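Local coordinates for rhizobiales Sp. Pch2 (Marine metagenome, PDB 6PB3), which probably uses the energy of ATP to remodel HORMA domain proteins, and so takes part in regulating bacterial cGAS-like enzymes in immunity against bacteriophages, at residues Y264-S269 and Q299-T304; E250-A255 and R293-A298; I71-L76 and R216-I221; I77-D82 and I200-R205; G13-P18 and I106-L111. One frame throughout, in Å; residues are numbered along the deposited sequence.

Contact 1: residues Y264-S269 and Q299-T304; sequences YGFTFS and QAMAPT
In the helical lid of this AAA-type ATPase, the turn leading into helix 268-283 meets the chain leaving helix 291-300, and Phe266 and Pro303 pack together at the middle, their CA atoms 4.9 Å apart. The benzyl group of Phe266 is turned beside its own backbone N, anti to the carbonyl carbon (chi1 -79°), which sends the ring past Pro303 to Met301. Ring atom CD1 of Phe266 touches Pro303 CG at 3.8 Å, the two side chains crossing at about a right angle. Farther out, Phe266 CZ lies 3.7 Å from Met301 O, and Phe266 CE2 lies equally close, 3.7 Å, to SE of Met301, a residue built as selenomethionine. With SE 4.9 Å from the centroid of the Phe266 ring and well off the ring normal, this is an oblique Met-aromatic contact. Pro303 CB rests on Gly265 O at 3.5 Å and also meets the edge of the Tyr264 ring, close to its plane, 3.9 Å from CE1 of Tyr264. Thr267 CG2 approaches Thr304 CB at 4.3 Å. No hydrogen bond spans the segments directly; Arg225 NH1 links them instead, bonding both Gly265 O and Thr304 O. Asp270 is a second link: its backbone N is capped by Thr267 OG1 at the N-cap position of helix 268-283, and its OD1 bonds Thr304 OG1. Met301 also packs on Arg38 of a neighbouring subunit. The start of one helix and the tail of the last are thus joined in the small helical lid that follows the ATPase sheet in AAA+ proteins.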
# COMPACT_ATOMS: atom_id res chain seq x y z
N TYR A 264 12.56 4.67 -18.26
CA TYR A 264 11.42 4.32 -19.09
C TYR A 264 11.24 5.40 -20.16
O TYR A 264 11.56 6.57 -19.94
CB TYR A 264 10.14 4.18 -18.25
CG TYR A 264 9.92 5.32 -17.29
CD1 TYR A 264 9.34 6.51 -17.72
CD2 TYR A 264 10.28 5.22 -15.95
CE1 TYR A 264 9.13 7.56 -16.85
CE2 TYR A 264 10.07 6.27 -15.07
CZ TYR A 264 9.50 7.44 -15.53
OH TYR A 264 9.29 8.50 -14.67
N GLY A 265 10.73 5.00 -21.32
CA GLY A 265 10.54 5.92 -22.43
C GLY A 265 9.12 6.47 -22.50
O GLY A 265 8.29 6.24 -21.62
N PHE A 266 8.86 7.21 -23.58
CA PHE A 266 7.51 7.72 -23.81
C PHE A 266 6.53 6.57 -24.03
O PHE A 266 6.86 5.54 -24.62
CB PHE A 266 7.47 8.63 -25.04
CG PHE A 266 7.97 10.04 -24.81
CD1 PHE A 266 9.06 10.28 -24.01
CD2 PHE A 266 7.34 11.11 -25.43
CE1 PHE A 266 9.53 11.58 -23.82
CE2 PHE A 266 7.80 12.40 -25.25
CZ PHE A 266 8.89 12.64 -24.43
N THR A 267 5.29 6.76 -23.57
CA THR A 267 4.20 5.92 -24.01
C THR A 267 3.76 6.34 -25.41
O THR A 267 4.24 7.33 -25.97
CB THR A 267 3.02 6.00 -23.04
OG1 THR A 267 2.44 7.31 -23.08
CG2 THR A 267 3.45 5.71 -21.60
N PHE A 268 2.85 5.55 -25.99
CA PHE A 268 2.21 5.93 -27.25
C PHE A 268 1.41 7.22 -27.07
O PHE A 268 1.41 8.09 -27.94
CB PHE A 268 1.29 4.80 -27.75
CG PHE A 268 2.01 3.66 -28.47
CD1 PHE A 268 2.55 3.85 -29.73
CD2 PHE A 268 2.10 2.40 -27.89
CE1 PHE A 268 3.18 2.80 -30.41
CE2 PHE A 268 2.73 1.33 -28.57
CZ PHE A 268 3.28 1.54 -29.82
N SER A 269 0.71 7.33 -25.94
CA SER A 269 0.01 8.56 -25.59
C SER A 269 0.96 9.76 -25.51
O SER A 269 0.64 10.84 -26.02
CB SER A 269 -0.70 8.39 -24.25
OG SER A 269 -1.40 9.56 -23.93
N GLN A 299 13.00 16.85 -25.32
CA GLN A 299 13.93 16.61 -24.22
C GLN A 299 13.42 17.18 -22.91
O GLN A 299 13.57 16.57 -21.85
CB GLN A 299 15.31 17.19 -24.57
CG GLN A 299 16.00 16.51 -25.75
CD GLN A 299 17.45 16.96 -25.89
OE1 GLN A 299 17.84 18.01 -25.36
NE2 GLN A 299 18.25 16.17 -26.59
N ALA A 300 12.81 18.37 -22.96
CA ALA A 300 12.23 18.96 -21.75
C ALA A 300 10.99 18.23 -21.29
O ALA A 300 10.59 18.37 -20.13
CB ALA A 300 11.90 20.44 -22.00
N MSE A 301 10.37 17.44 -22.16
CA MSE A 301 9.13 16.79 -21.81
C MSE A 301 9.42 15.47 -21.09
O MSE A 301 10.19 14.64 -21.59
CB MSE A 301 8.30 16.59 -23.08
CG MSE A 301 6.98 15.89 -22.88
SE MSE A 301 6.11 15.65 -24.63
CE MSE A 301 5.64 17.56 -24.94
N ALA A 302 8.81 15.28 -19.92
CA ALA A 302 9.06 14.04 -19.19
C ALA A 302 7.99 13.00 -19.50
O ALA A 302 6.81 13.34 -19.61
CB ALA A 302 9.10 14.27 -17.67
N PRO A 303 8.38 11.73 -19.63
CA PRO A 303 7.41 10.68 -19.96
C PRO A 303 6.40 10.48 -18.84
O PRO A 303 6.63 10.84 -17.69
CB PRO A 303 8.27 9.42 -20.14
CG PRO A 303 9.67 9.92 -20.29
CD PRO A 303 9.75 11.20 -19.52
N THR A 304 5.26 9.88 -19.20
CA THR A 304 4.30 9.49 -18.19
C THR A 304 4.90 8.41 -17.30
O THR A 304 5.43 7.40 -17.79
CB THR A 304 3.01 8.99 -18.84
OG1 THR A 304 2.44 10.03 -19.66
CG2 THR A 304 1.98 8.61 -17.78

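Contact 2: residues E250-A255 and R293-A298; sequences EGLVAA and RALAIA
Leu252 and Leu295 carry the apolar packing between two helical segments, 250-255 and 293-298, whose axes run almost parallel (8°) and come within 9.4 Å of each other. Leu252 works through one methyl: CD2 reaches Ala298 CB at 3.8 Å and lies near Ala294 CB and Leu295 CD1 as well. One turn further on, two small residues face each other, Ala255 CB meeting Ala298 CB at 3.9 Å. Leu295 has its CG anti to the backbone N (chi1 -180°), which leads CD1 back across the interface to Ala255 CB, again at 3.9 Å. The second kind of contact is methyl against backbone. Leu252 CD2 sits 3.4 Å from Ala294 O, and in return Leu295 CD1 lies 3.7 Å from Gly251 O. Both carbonyls already accept bonds within their own helices, from Ala298 N and Ala255 N respectively, so the methyls cover occupied acceptors. Hydrogen bonds and salt bridges play no part across the interface; the charged side chains pair with other helices of the same chain, Glu250 OE2 with Arg232 and Arg293 NH2 with Asp282. Around this pair, helix 228-239 supports Leu252 through Ile235 and Leu239, while helix 268-283 receives Ala294 on Ile279 and Ala298 on Leu275, which places both segments in the four-helix lid, away from the strands of the ATPase sheet.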
# COMPACT_ATOMS: atom_id res chain seq x y z
N GLU A 250 16.36 10.62 -35.67
CA GLU A 250 16.98 9.73 -34.69
C GLU A 250 17.17 10.45 -33.36
O GLU A 250 17.04 9.83 -32.29
CB GLU A 250 18.31 9.21 -35.22
CG GLU A 250 18.14 8.25 -36.38
CD GLU A 250 17.19 7.11 -36.05
OE1 GLU A 250 17.35 6.49 -34.97
OE2 GLU A 250 16.28 6.84 -36.86
N GLY A 251 17.48 11.74 -33.39
CA GLY A 251 17.55 12.51 -32.16
C GLY A 251 16.24 12.51 -31.40
O GLY A 251 16.21 12.37 -30.18
N LEU A 252 15.12 12.65 -32.12
CA LEU A 252 13.82 12.63 -31.45
C LEU A 252 13.45 11.23 -31.00
O LEU A 252 12.77 11.07 -29.98
CB LEU A 252 12.74 13.17 -32.39
CG LEU A 252 12.73 14.65 -32.75
CD1 LEU A 252 11.78 14.88 -33.92
CD2 LEU A 252 12.31 15.47 -31.54
N VAL A 253 13.89 10.21 -31.73
CA VAL A 253 13.73 8.83 -31.27
C VAL A 253 14.49 8.63 -29.97
O VAL A 253 13.98 8.04 -29.00
CB VAL A 253 14.22 7.86 -32.36
CG1 VAL A 253 14.29 6.44 -31.78
CG2 VAL A 253 13.30 7.91 -33.56
N ALA A 254 15.73 9.11 -29.91
CA ALA A 254 16.52 8.97 -28.70
C ALA A 254 15.95 9.80 -27.56
O ALA A 254 15.93 9.34 -26.41
CB ALA A 254 17.98 9.36 -28.98
N ALA A 255 15.47 11.00 -27.86
CA ALA A 255 14.93 11.86 -26.81
C ALA A 255 13.64 11.31 -26.22
O ALA A 255 13.28 11.68 -25.10
CB ALA A 255 14.70 13.27 -27.34
N ARG A 293 13.81 23.19 -32.31
CA ARG A 293 12.76 23.38 -31.31
C ARG A 293 12.07 22.07 -31.00
O ARG A 293 11.75 21.79 -29.84
CB ARG A 293 11.76 24.43 -31.79
CG ARG A 293 12.41 25.78 -32.12
CD ARG A 293 11.36 26.81 -32.51
NE ARG A 293 10.76 27.45 -31.34
CZ ARG A 293 9.70 28.25 -31.38
NH1 ARG A 293 9.10 28.51 -32.54
NH2 ARG A 293 9.22 28.78 -30.26
N ALA A 294 11.83 21.24 -32.02
CA ALA A 294 11.20 19.95 -31.79
C ALA A 294 12.03 19.08 -30.85
O ALA A 294 11.49 18.36 -30.00
CB ALA A 294 10.95 19.22 -33.11
N LEU A 295 13.36 19.13 -30.99
CA LEU A 295 14.20 18.34 -30.10
C LEU A 295 14.17 18.91 -28.69
O LEU A 295 14.04 18.16 -27.71
CB LEU A 295 15.63 18.28 -30.63
CG LEU A 295 16.59 17.45 -29.76
CD1 LEU A 295 16.15 15.99 -29.68
CD2 LEU A 295 18.03 17.56 -30.26
N ALA A 296 14.26 20.24 -28.58
CA ALA A 296 14.20 20.88 -27.27
C ALA A 296 12.89 20.55 -26.57
O ALA A 296 12.86 20.33 -25.36
CB ALA A 296 14.39 22.39 -27.41
N ILE A 297 11.79 20.49 -27.33
CA ILE A 297 10.51 20.13 -26.73
C ILE A 297 10.54 18.69 -26.23
O ILE A 297 10.14 18.40 -25.10
CB ILE A 297 9.37 20.36 -27.73
CG1 ILE A 297 9.18 21.87 -27.98
CG2 ILE A 297 8.10 19.73 -27.21
CD1 ILE A 297 8.29 22.19 -29.17
N ALA A 298 11.02 17.76 -27.07
CA ALA A 298 11.03 16.35 -26.68
C ALA A 298 11.88 16.14 -25.43
O ALA A 298 11.52 15.34 -24.56
CB ALA A 298 11.56 15.49 -27.82

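Contact 3: residues I71-L76 and R216-I221; sequences IRRPPL and RAAEII
Arg73 lays its side chain along Ala218 and ends at Ala217. Its CB is 3.4 Å from Ala218 CB, and its CG continues over the same residue, 4.1 Å from Ala218 CA. Bends at chi2 (-59°) and chi3 (-40°) then fold the chain back, which brings the guanidinium round with one face over Ala218 CA, 4.0 Å from CZ of Arg73. At the tip, NH1 and NH2 of Arg73 lie 3.0 and 2.9 Å from Ala217 O, approaching it obliquely to the guanidinium plane. That carbonyl also accepts a hydrogen bond from Gln273 of a neighbouring subunit, a residue on which Arg73 packs too. All this takes place where two parallel neighbours of the AAA sheet begin: segment 71-76 leads into strand 76-81, and segment 216-221 into strand 219-223, the outermost strand on this side within the chain. The backbone bond that joins them is Ala218 N to Leu76 O, 2.7 Å long and in the carbonyl plane, though bent at the hydrogen (141°). Just before it, Pro75 is the centre of an inverse gamma turn, with Leu76 N bonded to Pro74 O. The Pro74 ring presses on the carbonyl of the other segment, its CG 3.5 Å from Arg216 O, and crosses the Arg216 side chain at about a right angle. Leu76 turns CD2 onto the backbone of Ala217. Arg216 itself stretches away, extended from CG to NE, to a salt bridge with Asp188 and a hydrogen bond with Ala212 O on the same chain.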
# COMPACT_ATOMS: atom_id res chain seq x y z
N ILE A 71 -5.70 -23.34 -32.95
CA ILE A 71 -7.04 -23.42 -33.52
C ILE A 71 -8.08 -23.64 -32.43
O ILE A 71 -9.13 -22.99 -32.41
CB ILE A 71 -7.09 -24.54 -34.58
CG1 ILE A 71 -6.45 -24.04 -35.88
CG2 ILE A 71 -8.51 -24.99 -34.82
CD1 ILE A 71 -6.57 -25.03 -37.00
N ARG A 72 -7.80 -24.54 -31.50
CA ARG A 72 -8.80 -24.97 -30.53
C ARG A 72 -9.08 -23.93 -29.45
O ARG A 72 -9.87 -24.21 -28.54
CB ARG A 72 -8.35 -26.29 -29.89
N ARG A 73 -8.48 -22.74 -29.51
CA ARG A 73 -8.65 -21.77 -28.45
C ARG A 73 -10.05 -21.14 -28.50
O ARG A 73 -10.57 -20.88 -29.58
CB ARG A 73 -7.62 -20.65 -28.57
CG ARG A 73 -6.20 -21.09 -28.68
CD ARG A 73 -5.76 -21.92 -27.48
NE ARG A 73 -6.26 -21.45 -26.18
CZ ARG A 73 -5.77 -20.40 -25.52
NH1 ARG A 73 -4.79 -19.68 -26.05
NH2 ARG A 73 -6.28 -20.08 -24.33
N PRO A 74 -10.64 -20.85 -27.34
CA PRO A 74 -11.86 -20.05 -27.34
C PRO A 74 -11.65 -18.76 -28.09
O PRO A 74 -10.55 -18.17 -28.06
CB PRO A 74 -12.11 -19.80 -25.84
CG PRO A 74 -11.26 -20.79 -25.11
CD PRO A 74 -10.07 -21.02 -25.99
N PRO A 75 -12.67 -18.27 -28.83
CA PRO A 75 -12.51 -17.11 -29.74
C PRO A 75 -12.56 -15.76 -29.05
O PRO A 75 -13.44 -14.92 -29.28
CB PRO A 75 -13.67 -17.31 -30.73
CG PRO A 75 -14.72 -18.00 -29.93
CD PRO A 75 -14.01 -18.88 -28.91
N LEU A 76 -11.56 -15.50 -28.21
CA LEU A 76 -11.44 -14.25 -27.46
C LEU A 76 -10.04 -13.70 -27.66
O LEU A 76 -9.06 -14.44 -27.55
CB LEU A 76 -11.72 -14.48 -25.97
CG LEU A 76 -11.27 -13.38 -25.00
CD1 LEU A 76 -12.15 -12.13 -25.10
CD2 LEU A 76 -11.24 -13.90 -23.54
N ARG A 216 -8.90 -17.92 -21.06
CA ARG A 216 -9.59 -18.26 -22.29
C ARG A 216 -9.15 -17.46 -23.51
O ARG A 216 -9.50 -17.83 -24.63
CB ARG A 216 -11.10 -18.09 -22.10
CG ARG A 216 -11.70 -19.20 -21.25
CD ARG A 216 -13.15 -18.91 -20.92
NE ARG A 216 -13.84 -20.09 -20.38
CZ ARG A 216 -13.78 -20.48 -19.10
NH1 ARG A 216 -13.03 -19.81 -18.23
NH2 ARG A 216 -14.46 -21.55 -18.70
N ALA A 217 -8.37 -16.39 -23.33
CA ALA A 217 -7.91 -15.62 -24.48
C ALA A 217 -7.12 -16.52 -25.43
O ALA A 217 -6.19 -17.22 -25.03
CB ALA A 217 -7.04 -14.44 -24.03
N ALA A 218 -7.53 -16.52 -26.70
CA ALA A 218 -6.74 -17.17 -27.72
C ALA A 218 -5.44 -16.42 -27.93
O ALA A 218 -4.39 -17.03 -28.15
CB ALA A 218 -7.52 -17.24 -29.03
N GLU A 219 -5.50 -15.10 -27.85
CA GLU A 219 -4.28 -14.31 -27.91
C GLU A 219 -4.45 -13.09 -27.04
O GLU A 219 -5.53 -12.50 -26.97
CB GLU A 219 -3.94 -13.88 -29.36
CG GLU A 219 -2.58 -13.22 -29.46
CD GLU A 219 -2.22 -12.78 -30.86
OE1 GLU A 219 -3.05 -12.89 -31.77
OE2 GLU A 219 -1.08 -12.30 -31.05
N ILE A 220 -3.36 -12.71 -26.38
CA ILE A 220 -3.24 -11.45 -25.67
C ILE A 220 -2.23 -10.60 -26.44
O ILE A 220 -1.12 -11.06 -26.71
CB ILE A 220 -2.78 -11.67 -24.22
CG1 ILE A 220 -3.74 -12.63 -23.49
CG2 ILE A 220 -2.64 -10.31 -23.51
CD1 ILE A 220 -3.28 -13.02 -22.04
N ILE A 221 -2.62 -9.38 -26.78
CA ILE A 221 -1.78 -8.46 -27.56
C ILE A 221 -1.51 -7.26 -26.68
O ILE A 221 -2.45 -6.60 -26.22
CB ILE A 221 -2.45 -8.04 -28.87
CG1 ILE A 221 -2.69 -9.24 -29.78
CG2 ILE A 221 -1.61 -6.94 -29.62
CD1 ILE A 221 -3.58 -8.87 -31.00

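Contact 4: residues I77-D82 and I200-R205; sequences IVLAGD and IMCTNR
Met201 O takes the shortest bond of the pair, from Leu79 N at 2.8 Å and nearly straight (170° at the hydrogen), while the CA-H of Val78 also points to it. The ladder continues alternately: Met201 N to Ile77 O and Thr203 N to Leu79 O, each 2.9 Å, then a longer Gly81 N to Thr203 O at 3.3 Å. Val78, Met201, Ala80 and Thr203 share one face of the sheet: Val78 and Met201 lie side by side, CG2 to CG 3.9 Å, and beyond them Ala80 CB meets Thr203 CG2 at 3.8 Å. On the face of Ile77, Leu79, Ile200 and Cys202, Leu79 puts CD1 4.0 Å from Cys202 SG and brings its CG over Ile200 CG2; Ala91 of helix 87-93 backs these last three residues. Gly81, with phi 146° and psi -166°, adopts a backbone conformation that glycine reaches easily, and it opens a probable Walker A loop towards Lys87. Asn204 packs on that lysine, and its side chain is about 5 Å from a bound sulfate. Two adjacent inner parallel strands, one running into the P-loop and the other followed by an asparagine placed as in sensor 1, are the mark of an AAA+ nucleotide site.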
# COMPACT_ATOMS: atom_id res chain seq x y z
N ILE A 77 -9.95 -12.40 -27.93
CA ILE A 77 -8.67 -11.71 -28.05
C ILE A 77 -8.67 -10.55 -27.07
O ILE A 77 -9.61 -9.74 -27.04
CB ILE A 77 -8.42 -11.21 -29.48
CG1 ILE A 77 -8.45 -12.39 -30.45
CG2 ILE A 77 -7.06 -10.51 -29.55
CD1 ILE A 77 -8.50 -11.99 -31.93
N VAL A 78 -7.61 -10.46 -26.27
CA VAL A 78 -7.48 -9.43 -25.25
C VAL A 78 -6.46 -8.41 -25.74
O VAL A 78 -5.35 -8.77 -26.13
CB VAL A 78 -7.06 -10.04 -23.90
CG1 VAL A 78 -6.69 -8.93 -22.89
CG2 VAL A 78 -8.20 -10.87 -23.34
N LEU A 79 -6.84 -7.13 -25.72
CA LEU A 79 -5.93 -6.02 -25.95
C LEU A 79 -5.66 -5.36 -24.61
O LEU A 79 -6.59 -4.82 -24.00
CB LEU A 79 -6.51 -5.00 -26.94
CG LEU A 79 -7.05 -5.48 -28.29
CD1 LEU A 79 -7.34 -4.25 -29.19
CD2 LEU A 79 -6.08 -6.42 -28.96
N ALA A 80 -4.41 -5.41 -24.16
CA ALA A 80 -4.04 -4.95 -22.82
C ALA A 80 -2.89 -3.96 -22.90
O ALA A 80 -1.96 -4.15 -23.69
CB ALA A 80 -3.63 -6.13 -21.93
N GLY A 81 -2.93 -2.92 -22.08
CA GLY A 81 -1.80 -2.02 -21.97
C GLY A 81 -2.21 -0.58 -21.73
O GLY A 81 -3.36 -0.28 -21.39
N ASP A 82 -1.23 0.31 -21.92
CA ASP A 82 -1.34 1.71 -21.56
C ASP A 82 -2.57 2.38 -22.16
O ASP A 82 -2.95 2.15 -23.31
CB ASP A 82 -0.07 2.46 -22.02
CG ASP A 82 1.20 1.89 -21.40
OD1 ASP A 82 1.11 1.31 -20.29
OD2 ASP A 82 2.29 2.01 -22.00
N ILE A 200 -13.49 -9.33 -28.96
CA ILE A 200 -12.34 -8.49 -28.64
C ILE A 200 -12.65 -7.80 -27.33
O ILE A 200 -13.70 -7.17 -27.18
CB ILE A 200 -12.06 -7.44 -29.73
CG1 ILE A 200 -11.78 -8.12 -31.08
CG2 ILE A 200 -10.91 -6.51 -29.28
CD1 ILE A 200 -11.72 -7.16 -32.26
N MSE A 201 -11.72 -7.88 -26.40
CA MSE A 201 -11.93 -7.05 -25.24
C MSE A 201 -10.68 -6.28 -24.88
O MSE A 201 -9.56 -6.78 -24.97
CB MSE A 201 -12.43 -7.89 -24.09
CG MSE A 201 -11.48 -8.86 -23.52
SE MSE A 201 -12.28 -9.20 -21.80
CE MSE A 201 -12.21 -7.40 -21.16
N CYS A 202 -10.88 -5.04 -24.47
CA CYS A 202 -9.80 -4.13 -24.14
C CYS A 202 -9.76 -3.94 -22.63
O CYS A 202 -10.81 -3.86 -21.98
CB CYS A 202 -9.99 -2.76 -24.84
SG CYS A 202 -10.11 -2.90 -26.64
N THR A 203 -8.55 -3.86 -22.09
CA THR A 203 -8.32 -3.60 -20.68
C THR A 203 -7.04 -2.80 -20.57
O THR A 203 -6.13 -2.93 -21.39
CB THR A 203 -8.23 -4.89 -19.88
OG1 THR A 203 -8.08 -4.58 -18.49
CG2 THR A 203 -7.03 -5.71 -20.33
N ASN A 204 -6.97 -1.94 -19.56
CA ASN A 204 -5.73 -1.21 -19.31
C ASN A 204 -4.68 -2.13 -18.72
O ASN A 204 -3.54 -2.18 -19.20
CB ASN A 204 -6.00 -0.03 -18.40
CG ASN A 204 -7.12 0.83 -18.91
OD1 ASN A 204 -7.35 0.91 -20.13
ND2 ASN A 204 -7.84 1.45 -18.00
N ARG A 205 -5.04 -2.88 -17.68
CA ARG A 205 -4.12 -3.83 -17.09
C ARG A 205 -4.72 -5.22 -17.13
O ARG A 205 -5.82 -5.45 -16.62
CB ARG A 205 -3.77 -3.47 -15.66
CG ARG A 205 -2.39 -3.93 -15.27
CD ARG A 205 -1.34 -2.88 -15.60
NE ARG A 205 -0.05 -3.20 -14.98
CZ ARG A 205 0.88 -2.31 -14.66
NH1 ARG A 205 0.69 -1.02 -14.91
NH2 ARG A 205 2.01 -2.71 -14.09

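Contact 5: residues G13-P18 and I106-L111; sequences GASTYP and ITLLPL
The phenol of Tyr17 meets the neighbouring strand with its edge: Leu108 CB lies close to the ring plane, 3.5 Å from CE2 of Tyr17, while Ile106 O approaches obliquely on the CD2 side. With CG beside the backbone N (chi1 -57°), the ring swings along the strand pair and carries its hydroxyl as far as Leu108 CD2, 3.2 Å from OH of Tyr17. The same methyl is 3.3 Å from Ser15 OG, which donates a weak hydrogen bond to Tyr17 OH; the tyrosine hydroxyl is held more firmly by Glu92 O of the same chain. At the other end of the contact the Pro110 ring packs against the backbone of Gly13, its CG 3.2 Å from Gly13 O. Between these ends the backbones run antiparallel. Ser15 and Leu108 form a hydrogen-bonded pair, short and nearly straight from Leu108 N to Ser15 O (2.8 Å) but weak in the return direction. Tyr17 and Ile106 make another, with Tyr17 N to Ile106 O at 2.8 Å and a weak bond from Ile106 N to Tyr17 O. Thr16 and Thr107 make the non-hydrogen-bonded pair between them, their side chains on the face away from Tyr17, and Thr16 CA touches Ile106 O at 3.3 Å. A cis peptide bond before Pro18 follows directly after the short strand. On its far side from strand 15-17, strand 105-111 is flanked by strand 151-157, whose Ile154 touches Ile106 and Leu108. What results is an N-terminal strand added antiparallel to the outer edge of an otherwise parallel P-loop ATPase sheet.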
# COMPACT_ATOMS: atom_id res chain seq x y z
N GLY A 13 -23.57 1.46 -31.25
CA GLY A 13 -23.54 1.77 -32.66
C GLY A 13 -22.84 0.71 -33.48
O GLY A 13 -21.61 0.65 -33.52
N ALA A 14 -23.62 -0.15 -34.15
CA ALA A 14 -23.04 -1.26 -34.89
C ALA A 14 -22.46 -0.78 -36.21
O ALA A 14 -23.03 0.10 -36.87
CB ALA A 14 -24.08 -2.35 -35.15
N SER A 15 -21.32 -1.34 -36.60
CA SER A 15 -20.68 -1.00 -37.86
C SER A 15 -20.52 -2.25 -38.71
O SER A 15 -20.35 -3.36 -38.20
CB SER A 15 -19.31 -0.35 -37.63
OG SER A 15 -18.39 -1.26 -37.04
N THR A 16 -20.58 -2.06 -40.03
CA THR A 16 -20.29 -3.12 -40.98
C THR A 16 -18.99 -2.83 -41.69
O THR A 16 -18.59 -1.68 -41.87
CB THR A 16 -21.40 -3.27 -42.01
OG1 THR A 16 -21.57 -2.03 -42.71
CG2 THR A 16 -22.70 -3.68 -41.34
N TYR A 17 -18.32 -3.91 -42.11
CA TYR A 17 -17.06 -3.78 -42.81
C TYR A 17 -17.13 -4.50 -44.15
O TYR A 17 -17.86 -5.48 -44.30
CB TYR A 17 -15.91 -4.34 -41.98
CG TYR A 17 -15.79 -3.68 -40.63
CD1 TYR A 17 -15.14 -2.46 -40.48
CD2 TYR A 17 -16.32 -4.28 -39.50
CE1 TYR A 17 -15.02 -1.86 -39.24
CE2 TYR A 17 -16.20 -3.69 -38.26
CZ TYR A 17 -15.56 -2.47 -38.13
OH TYR A 17 -15.45 -1.86 -36.89
N PRO A 18 -16.36 -4.04 -45.15
CA PRO A 18 -15.44 -2.89 -45.14
C PRO A 18 -16.11 -1.52 -45.03
O PRO A 18 -17.26 -1.32 -45.41
CB PRO A 18 -14.73 -3.01 -46.50
CG PRO A 18 -15.02 -4.38 -47.00
CD PRO A 18 -16.34 -4.76 -46.43
N ILE A 106 -18.33 -8.22 -42.46
CA ILE A 106 -18.18 -8.38 -41.02
C ILE A 106 -19.08 -7.39 -40.30
O ILE A 106 -19.07 -6.19 -40.61
CB ILE A 106 -16.72 -8.18 -40.58
CG1 ILE A 106 -15.82 -9.23 -41.21
CG2 ILE A 106 -16.62 -8.21 -39.05
CD1 ILE A 106 -14.42 -9.16 -40.66
N THR A 107 -19.85 -7.89 -39.34
CA THR A 107 -20.70 -7.06 -38.50
C THR A 107 -20.05 -6.92 -37.13
O THR A 107 -19.75 -7.92 -36.47
CB THR A 107 -22.09 -7.70 -38.35
OG1 THR A 107 -22.70 -7.82 -39.64
CG2 THR A 107 -22.96 -6.85 -37.45
N LEU A 108 -19.82 -5.68 -36.71
CA LEU A 108 -19.25 -5.41 -35.39
C LEU A 108 -20.37 -5.03 -34.43
O LEU A 108 -21.15 -4.12 -34.71
CB LEU A 108 -18.21 -4.31 -35.46
CG LEU A 108 -17.60 -3.86 -34.14
CD1 LEU A 108 -16.42 -4.76 -33.76
CD2 LEU A 108 -17.17 -2.41 -34.24
N LEU A 109 -20.43 -5.72 -33.30
CA LEU A 109 -21.40 -5.42 -32.25
C LEU A 109 -20.65 -4.85 -31.05
O LEU A 109 -20.02 -5.61 -30.29
CB LEU A 109 -22.19 -6.67 -31.84
CG LEU A 109 -22.93 -7.35 -32.99
CD1 LEU A 109 -23.50 -8.67 -32.53
CD2 LEU A 109 -24.02 -6.46 -33.57
N PRO A 110 -20.68 -3.54 -30.84
CA PRO A 110 -20.02 -2.97 -29.65
C PRO A 110 -20.94 -3.07 -28.44
O PRO A 110 -22.10 -2.68 -28.49
CB PRO A 110 -19.77 -1.51 -30.04
CG PRO A 110 -20.93 -1.20 -30.95
CD PRO A 110 -21.27 -2.50 -31.69
N LEU A 111 -20.40 -3.64 -27.36
CA LEU A 111 -21.11 -3.72 -26.10
C LEU A 111 -20.92 -2.43 -25.31
O LEU A 111 -19.81 -2.12 -24.88
CB LEU A 111 -20.62 -4.91 -25.29
CG LEU A 111 -21.71 -5.63 -24.51
CD1 LEU A 111 -21.12 -6.82 -23.78
CD2 LEU A 111 -22.38 -4.69 -23.55

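How the contacts relate
From the N terminus, contact 5 closes first, bringing strand 15-17 to strand 105-111 at one margin of the sheet. Before that loop is complete, segments 71-76 and 77-82 have begun, so contact 5 crosses both contact 3 and contact 4. Contact 4 lies within the span of contact 3; the two share strand 76-81, with strand 197-203 on one flank and strand 219-223 on the other, and hydrogen bonds between Val78 and both Glu219 and Ile221 probably join them. After these three have closed, contacts 2 and 1 form in the helical lid, where their segments alternate, so that they cross each other, and share helix 291-300. Thr267 beside Asp82 brings lid and sheet into touch.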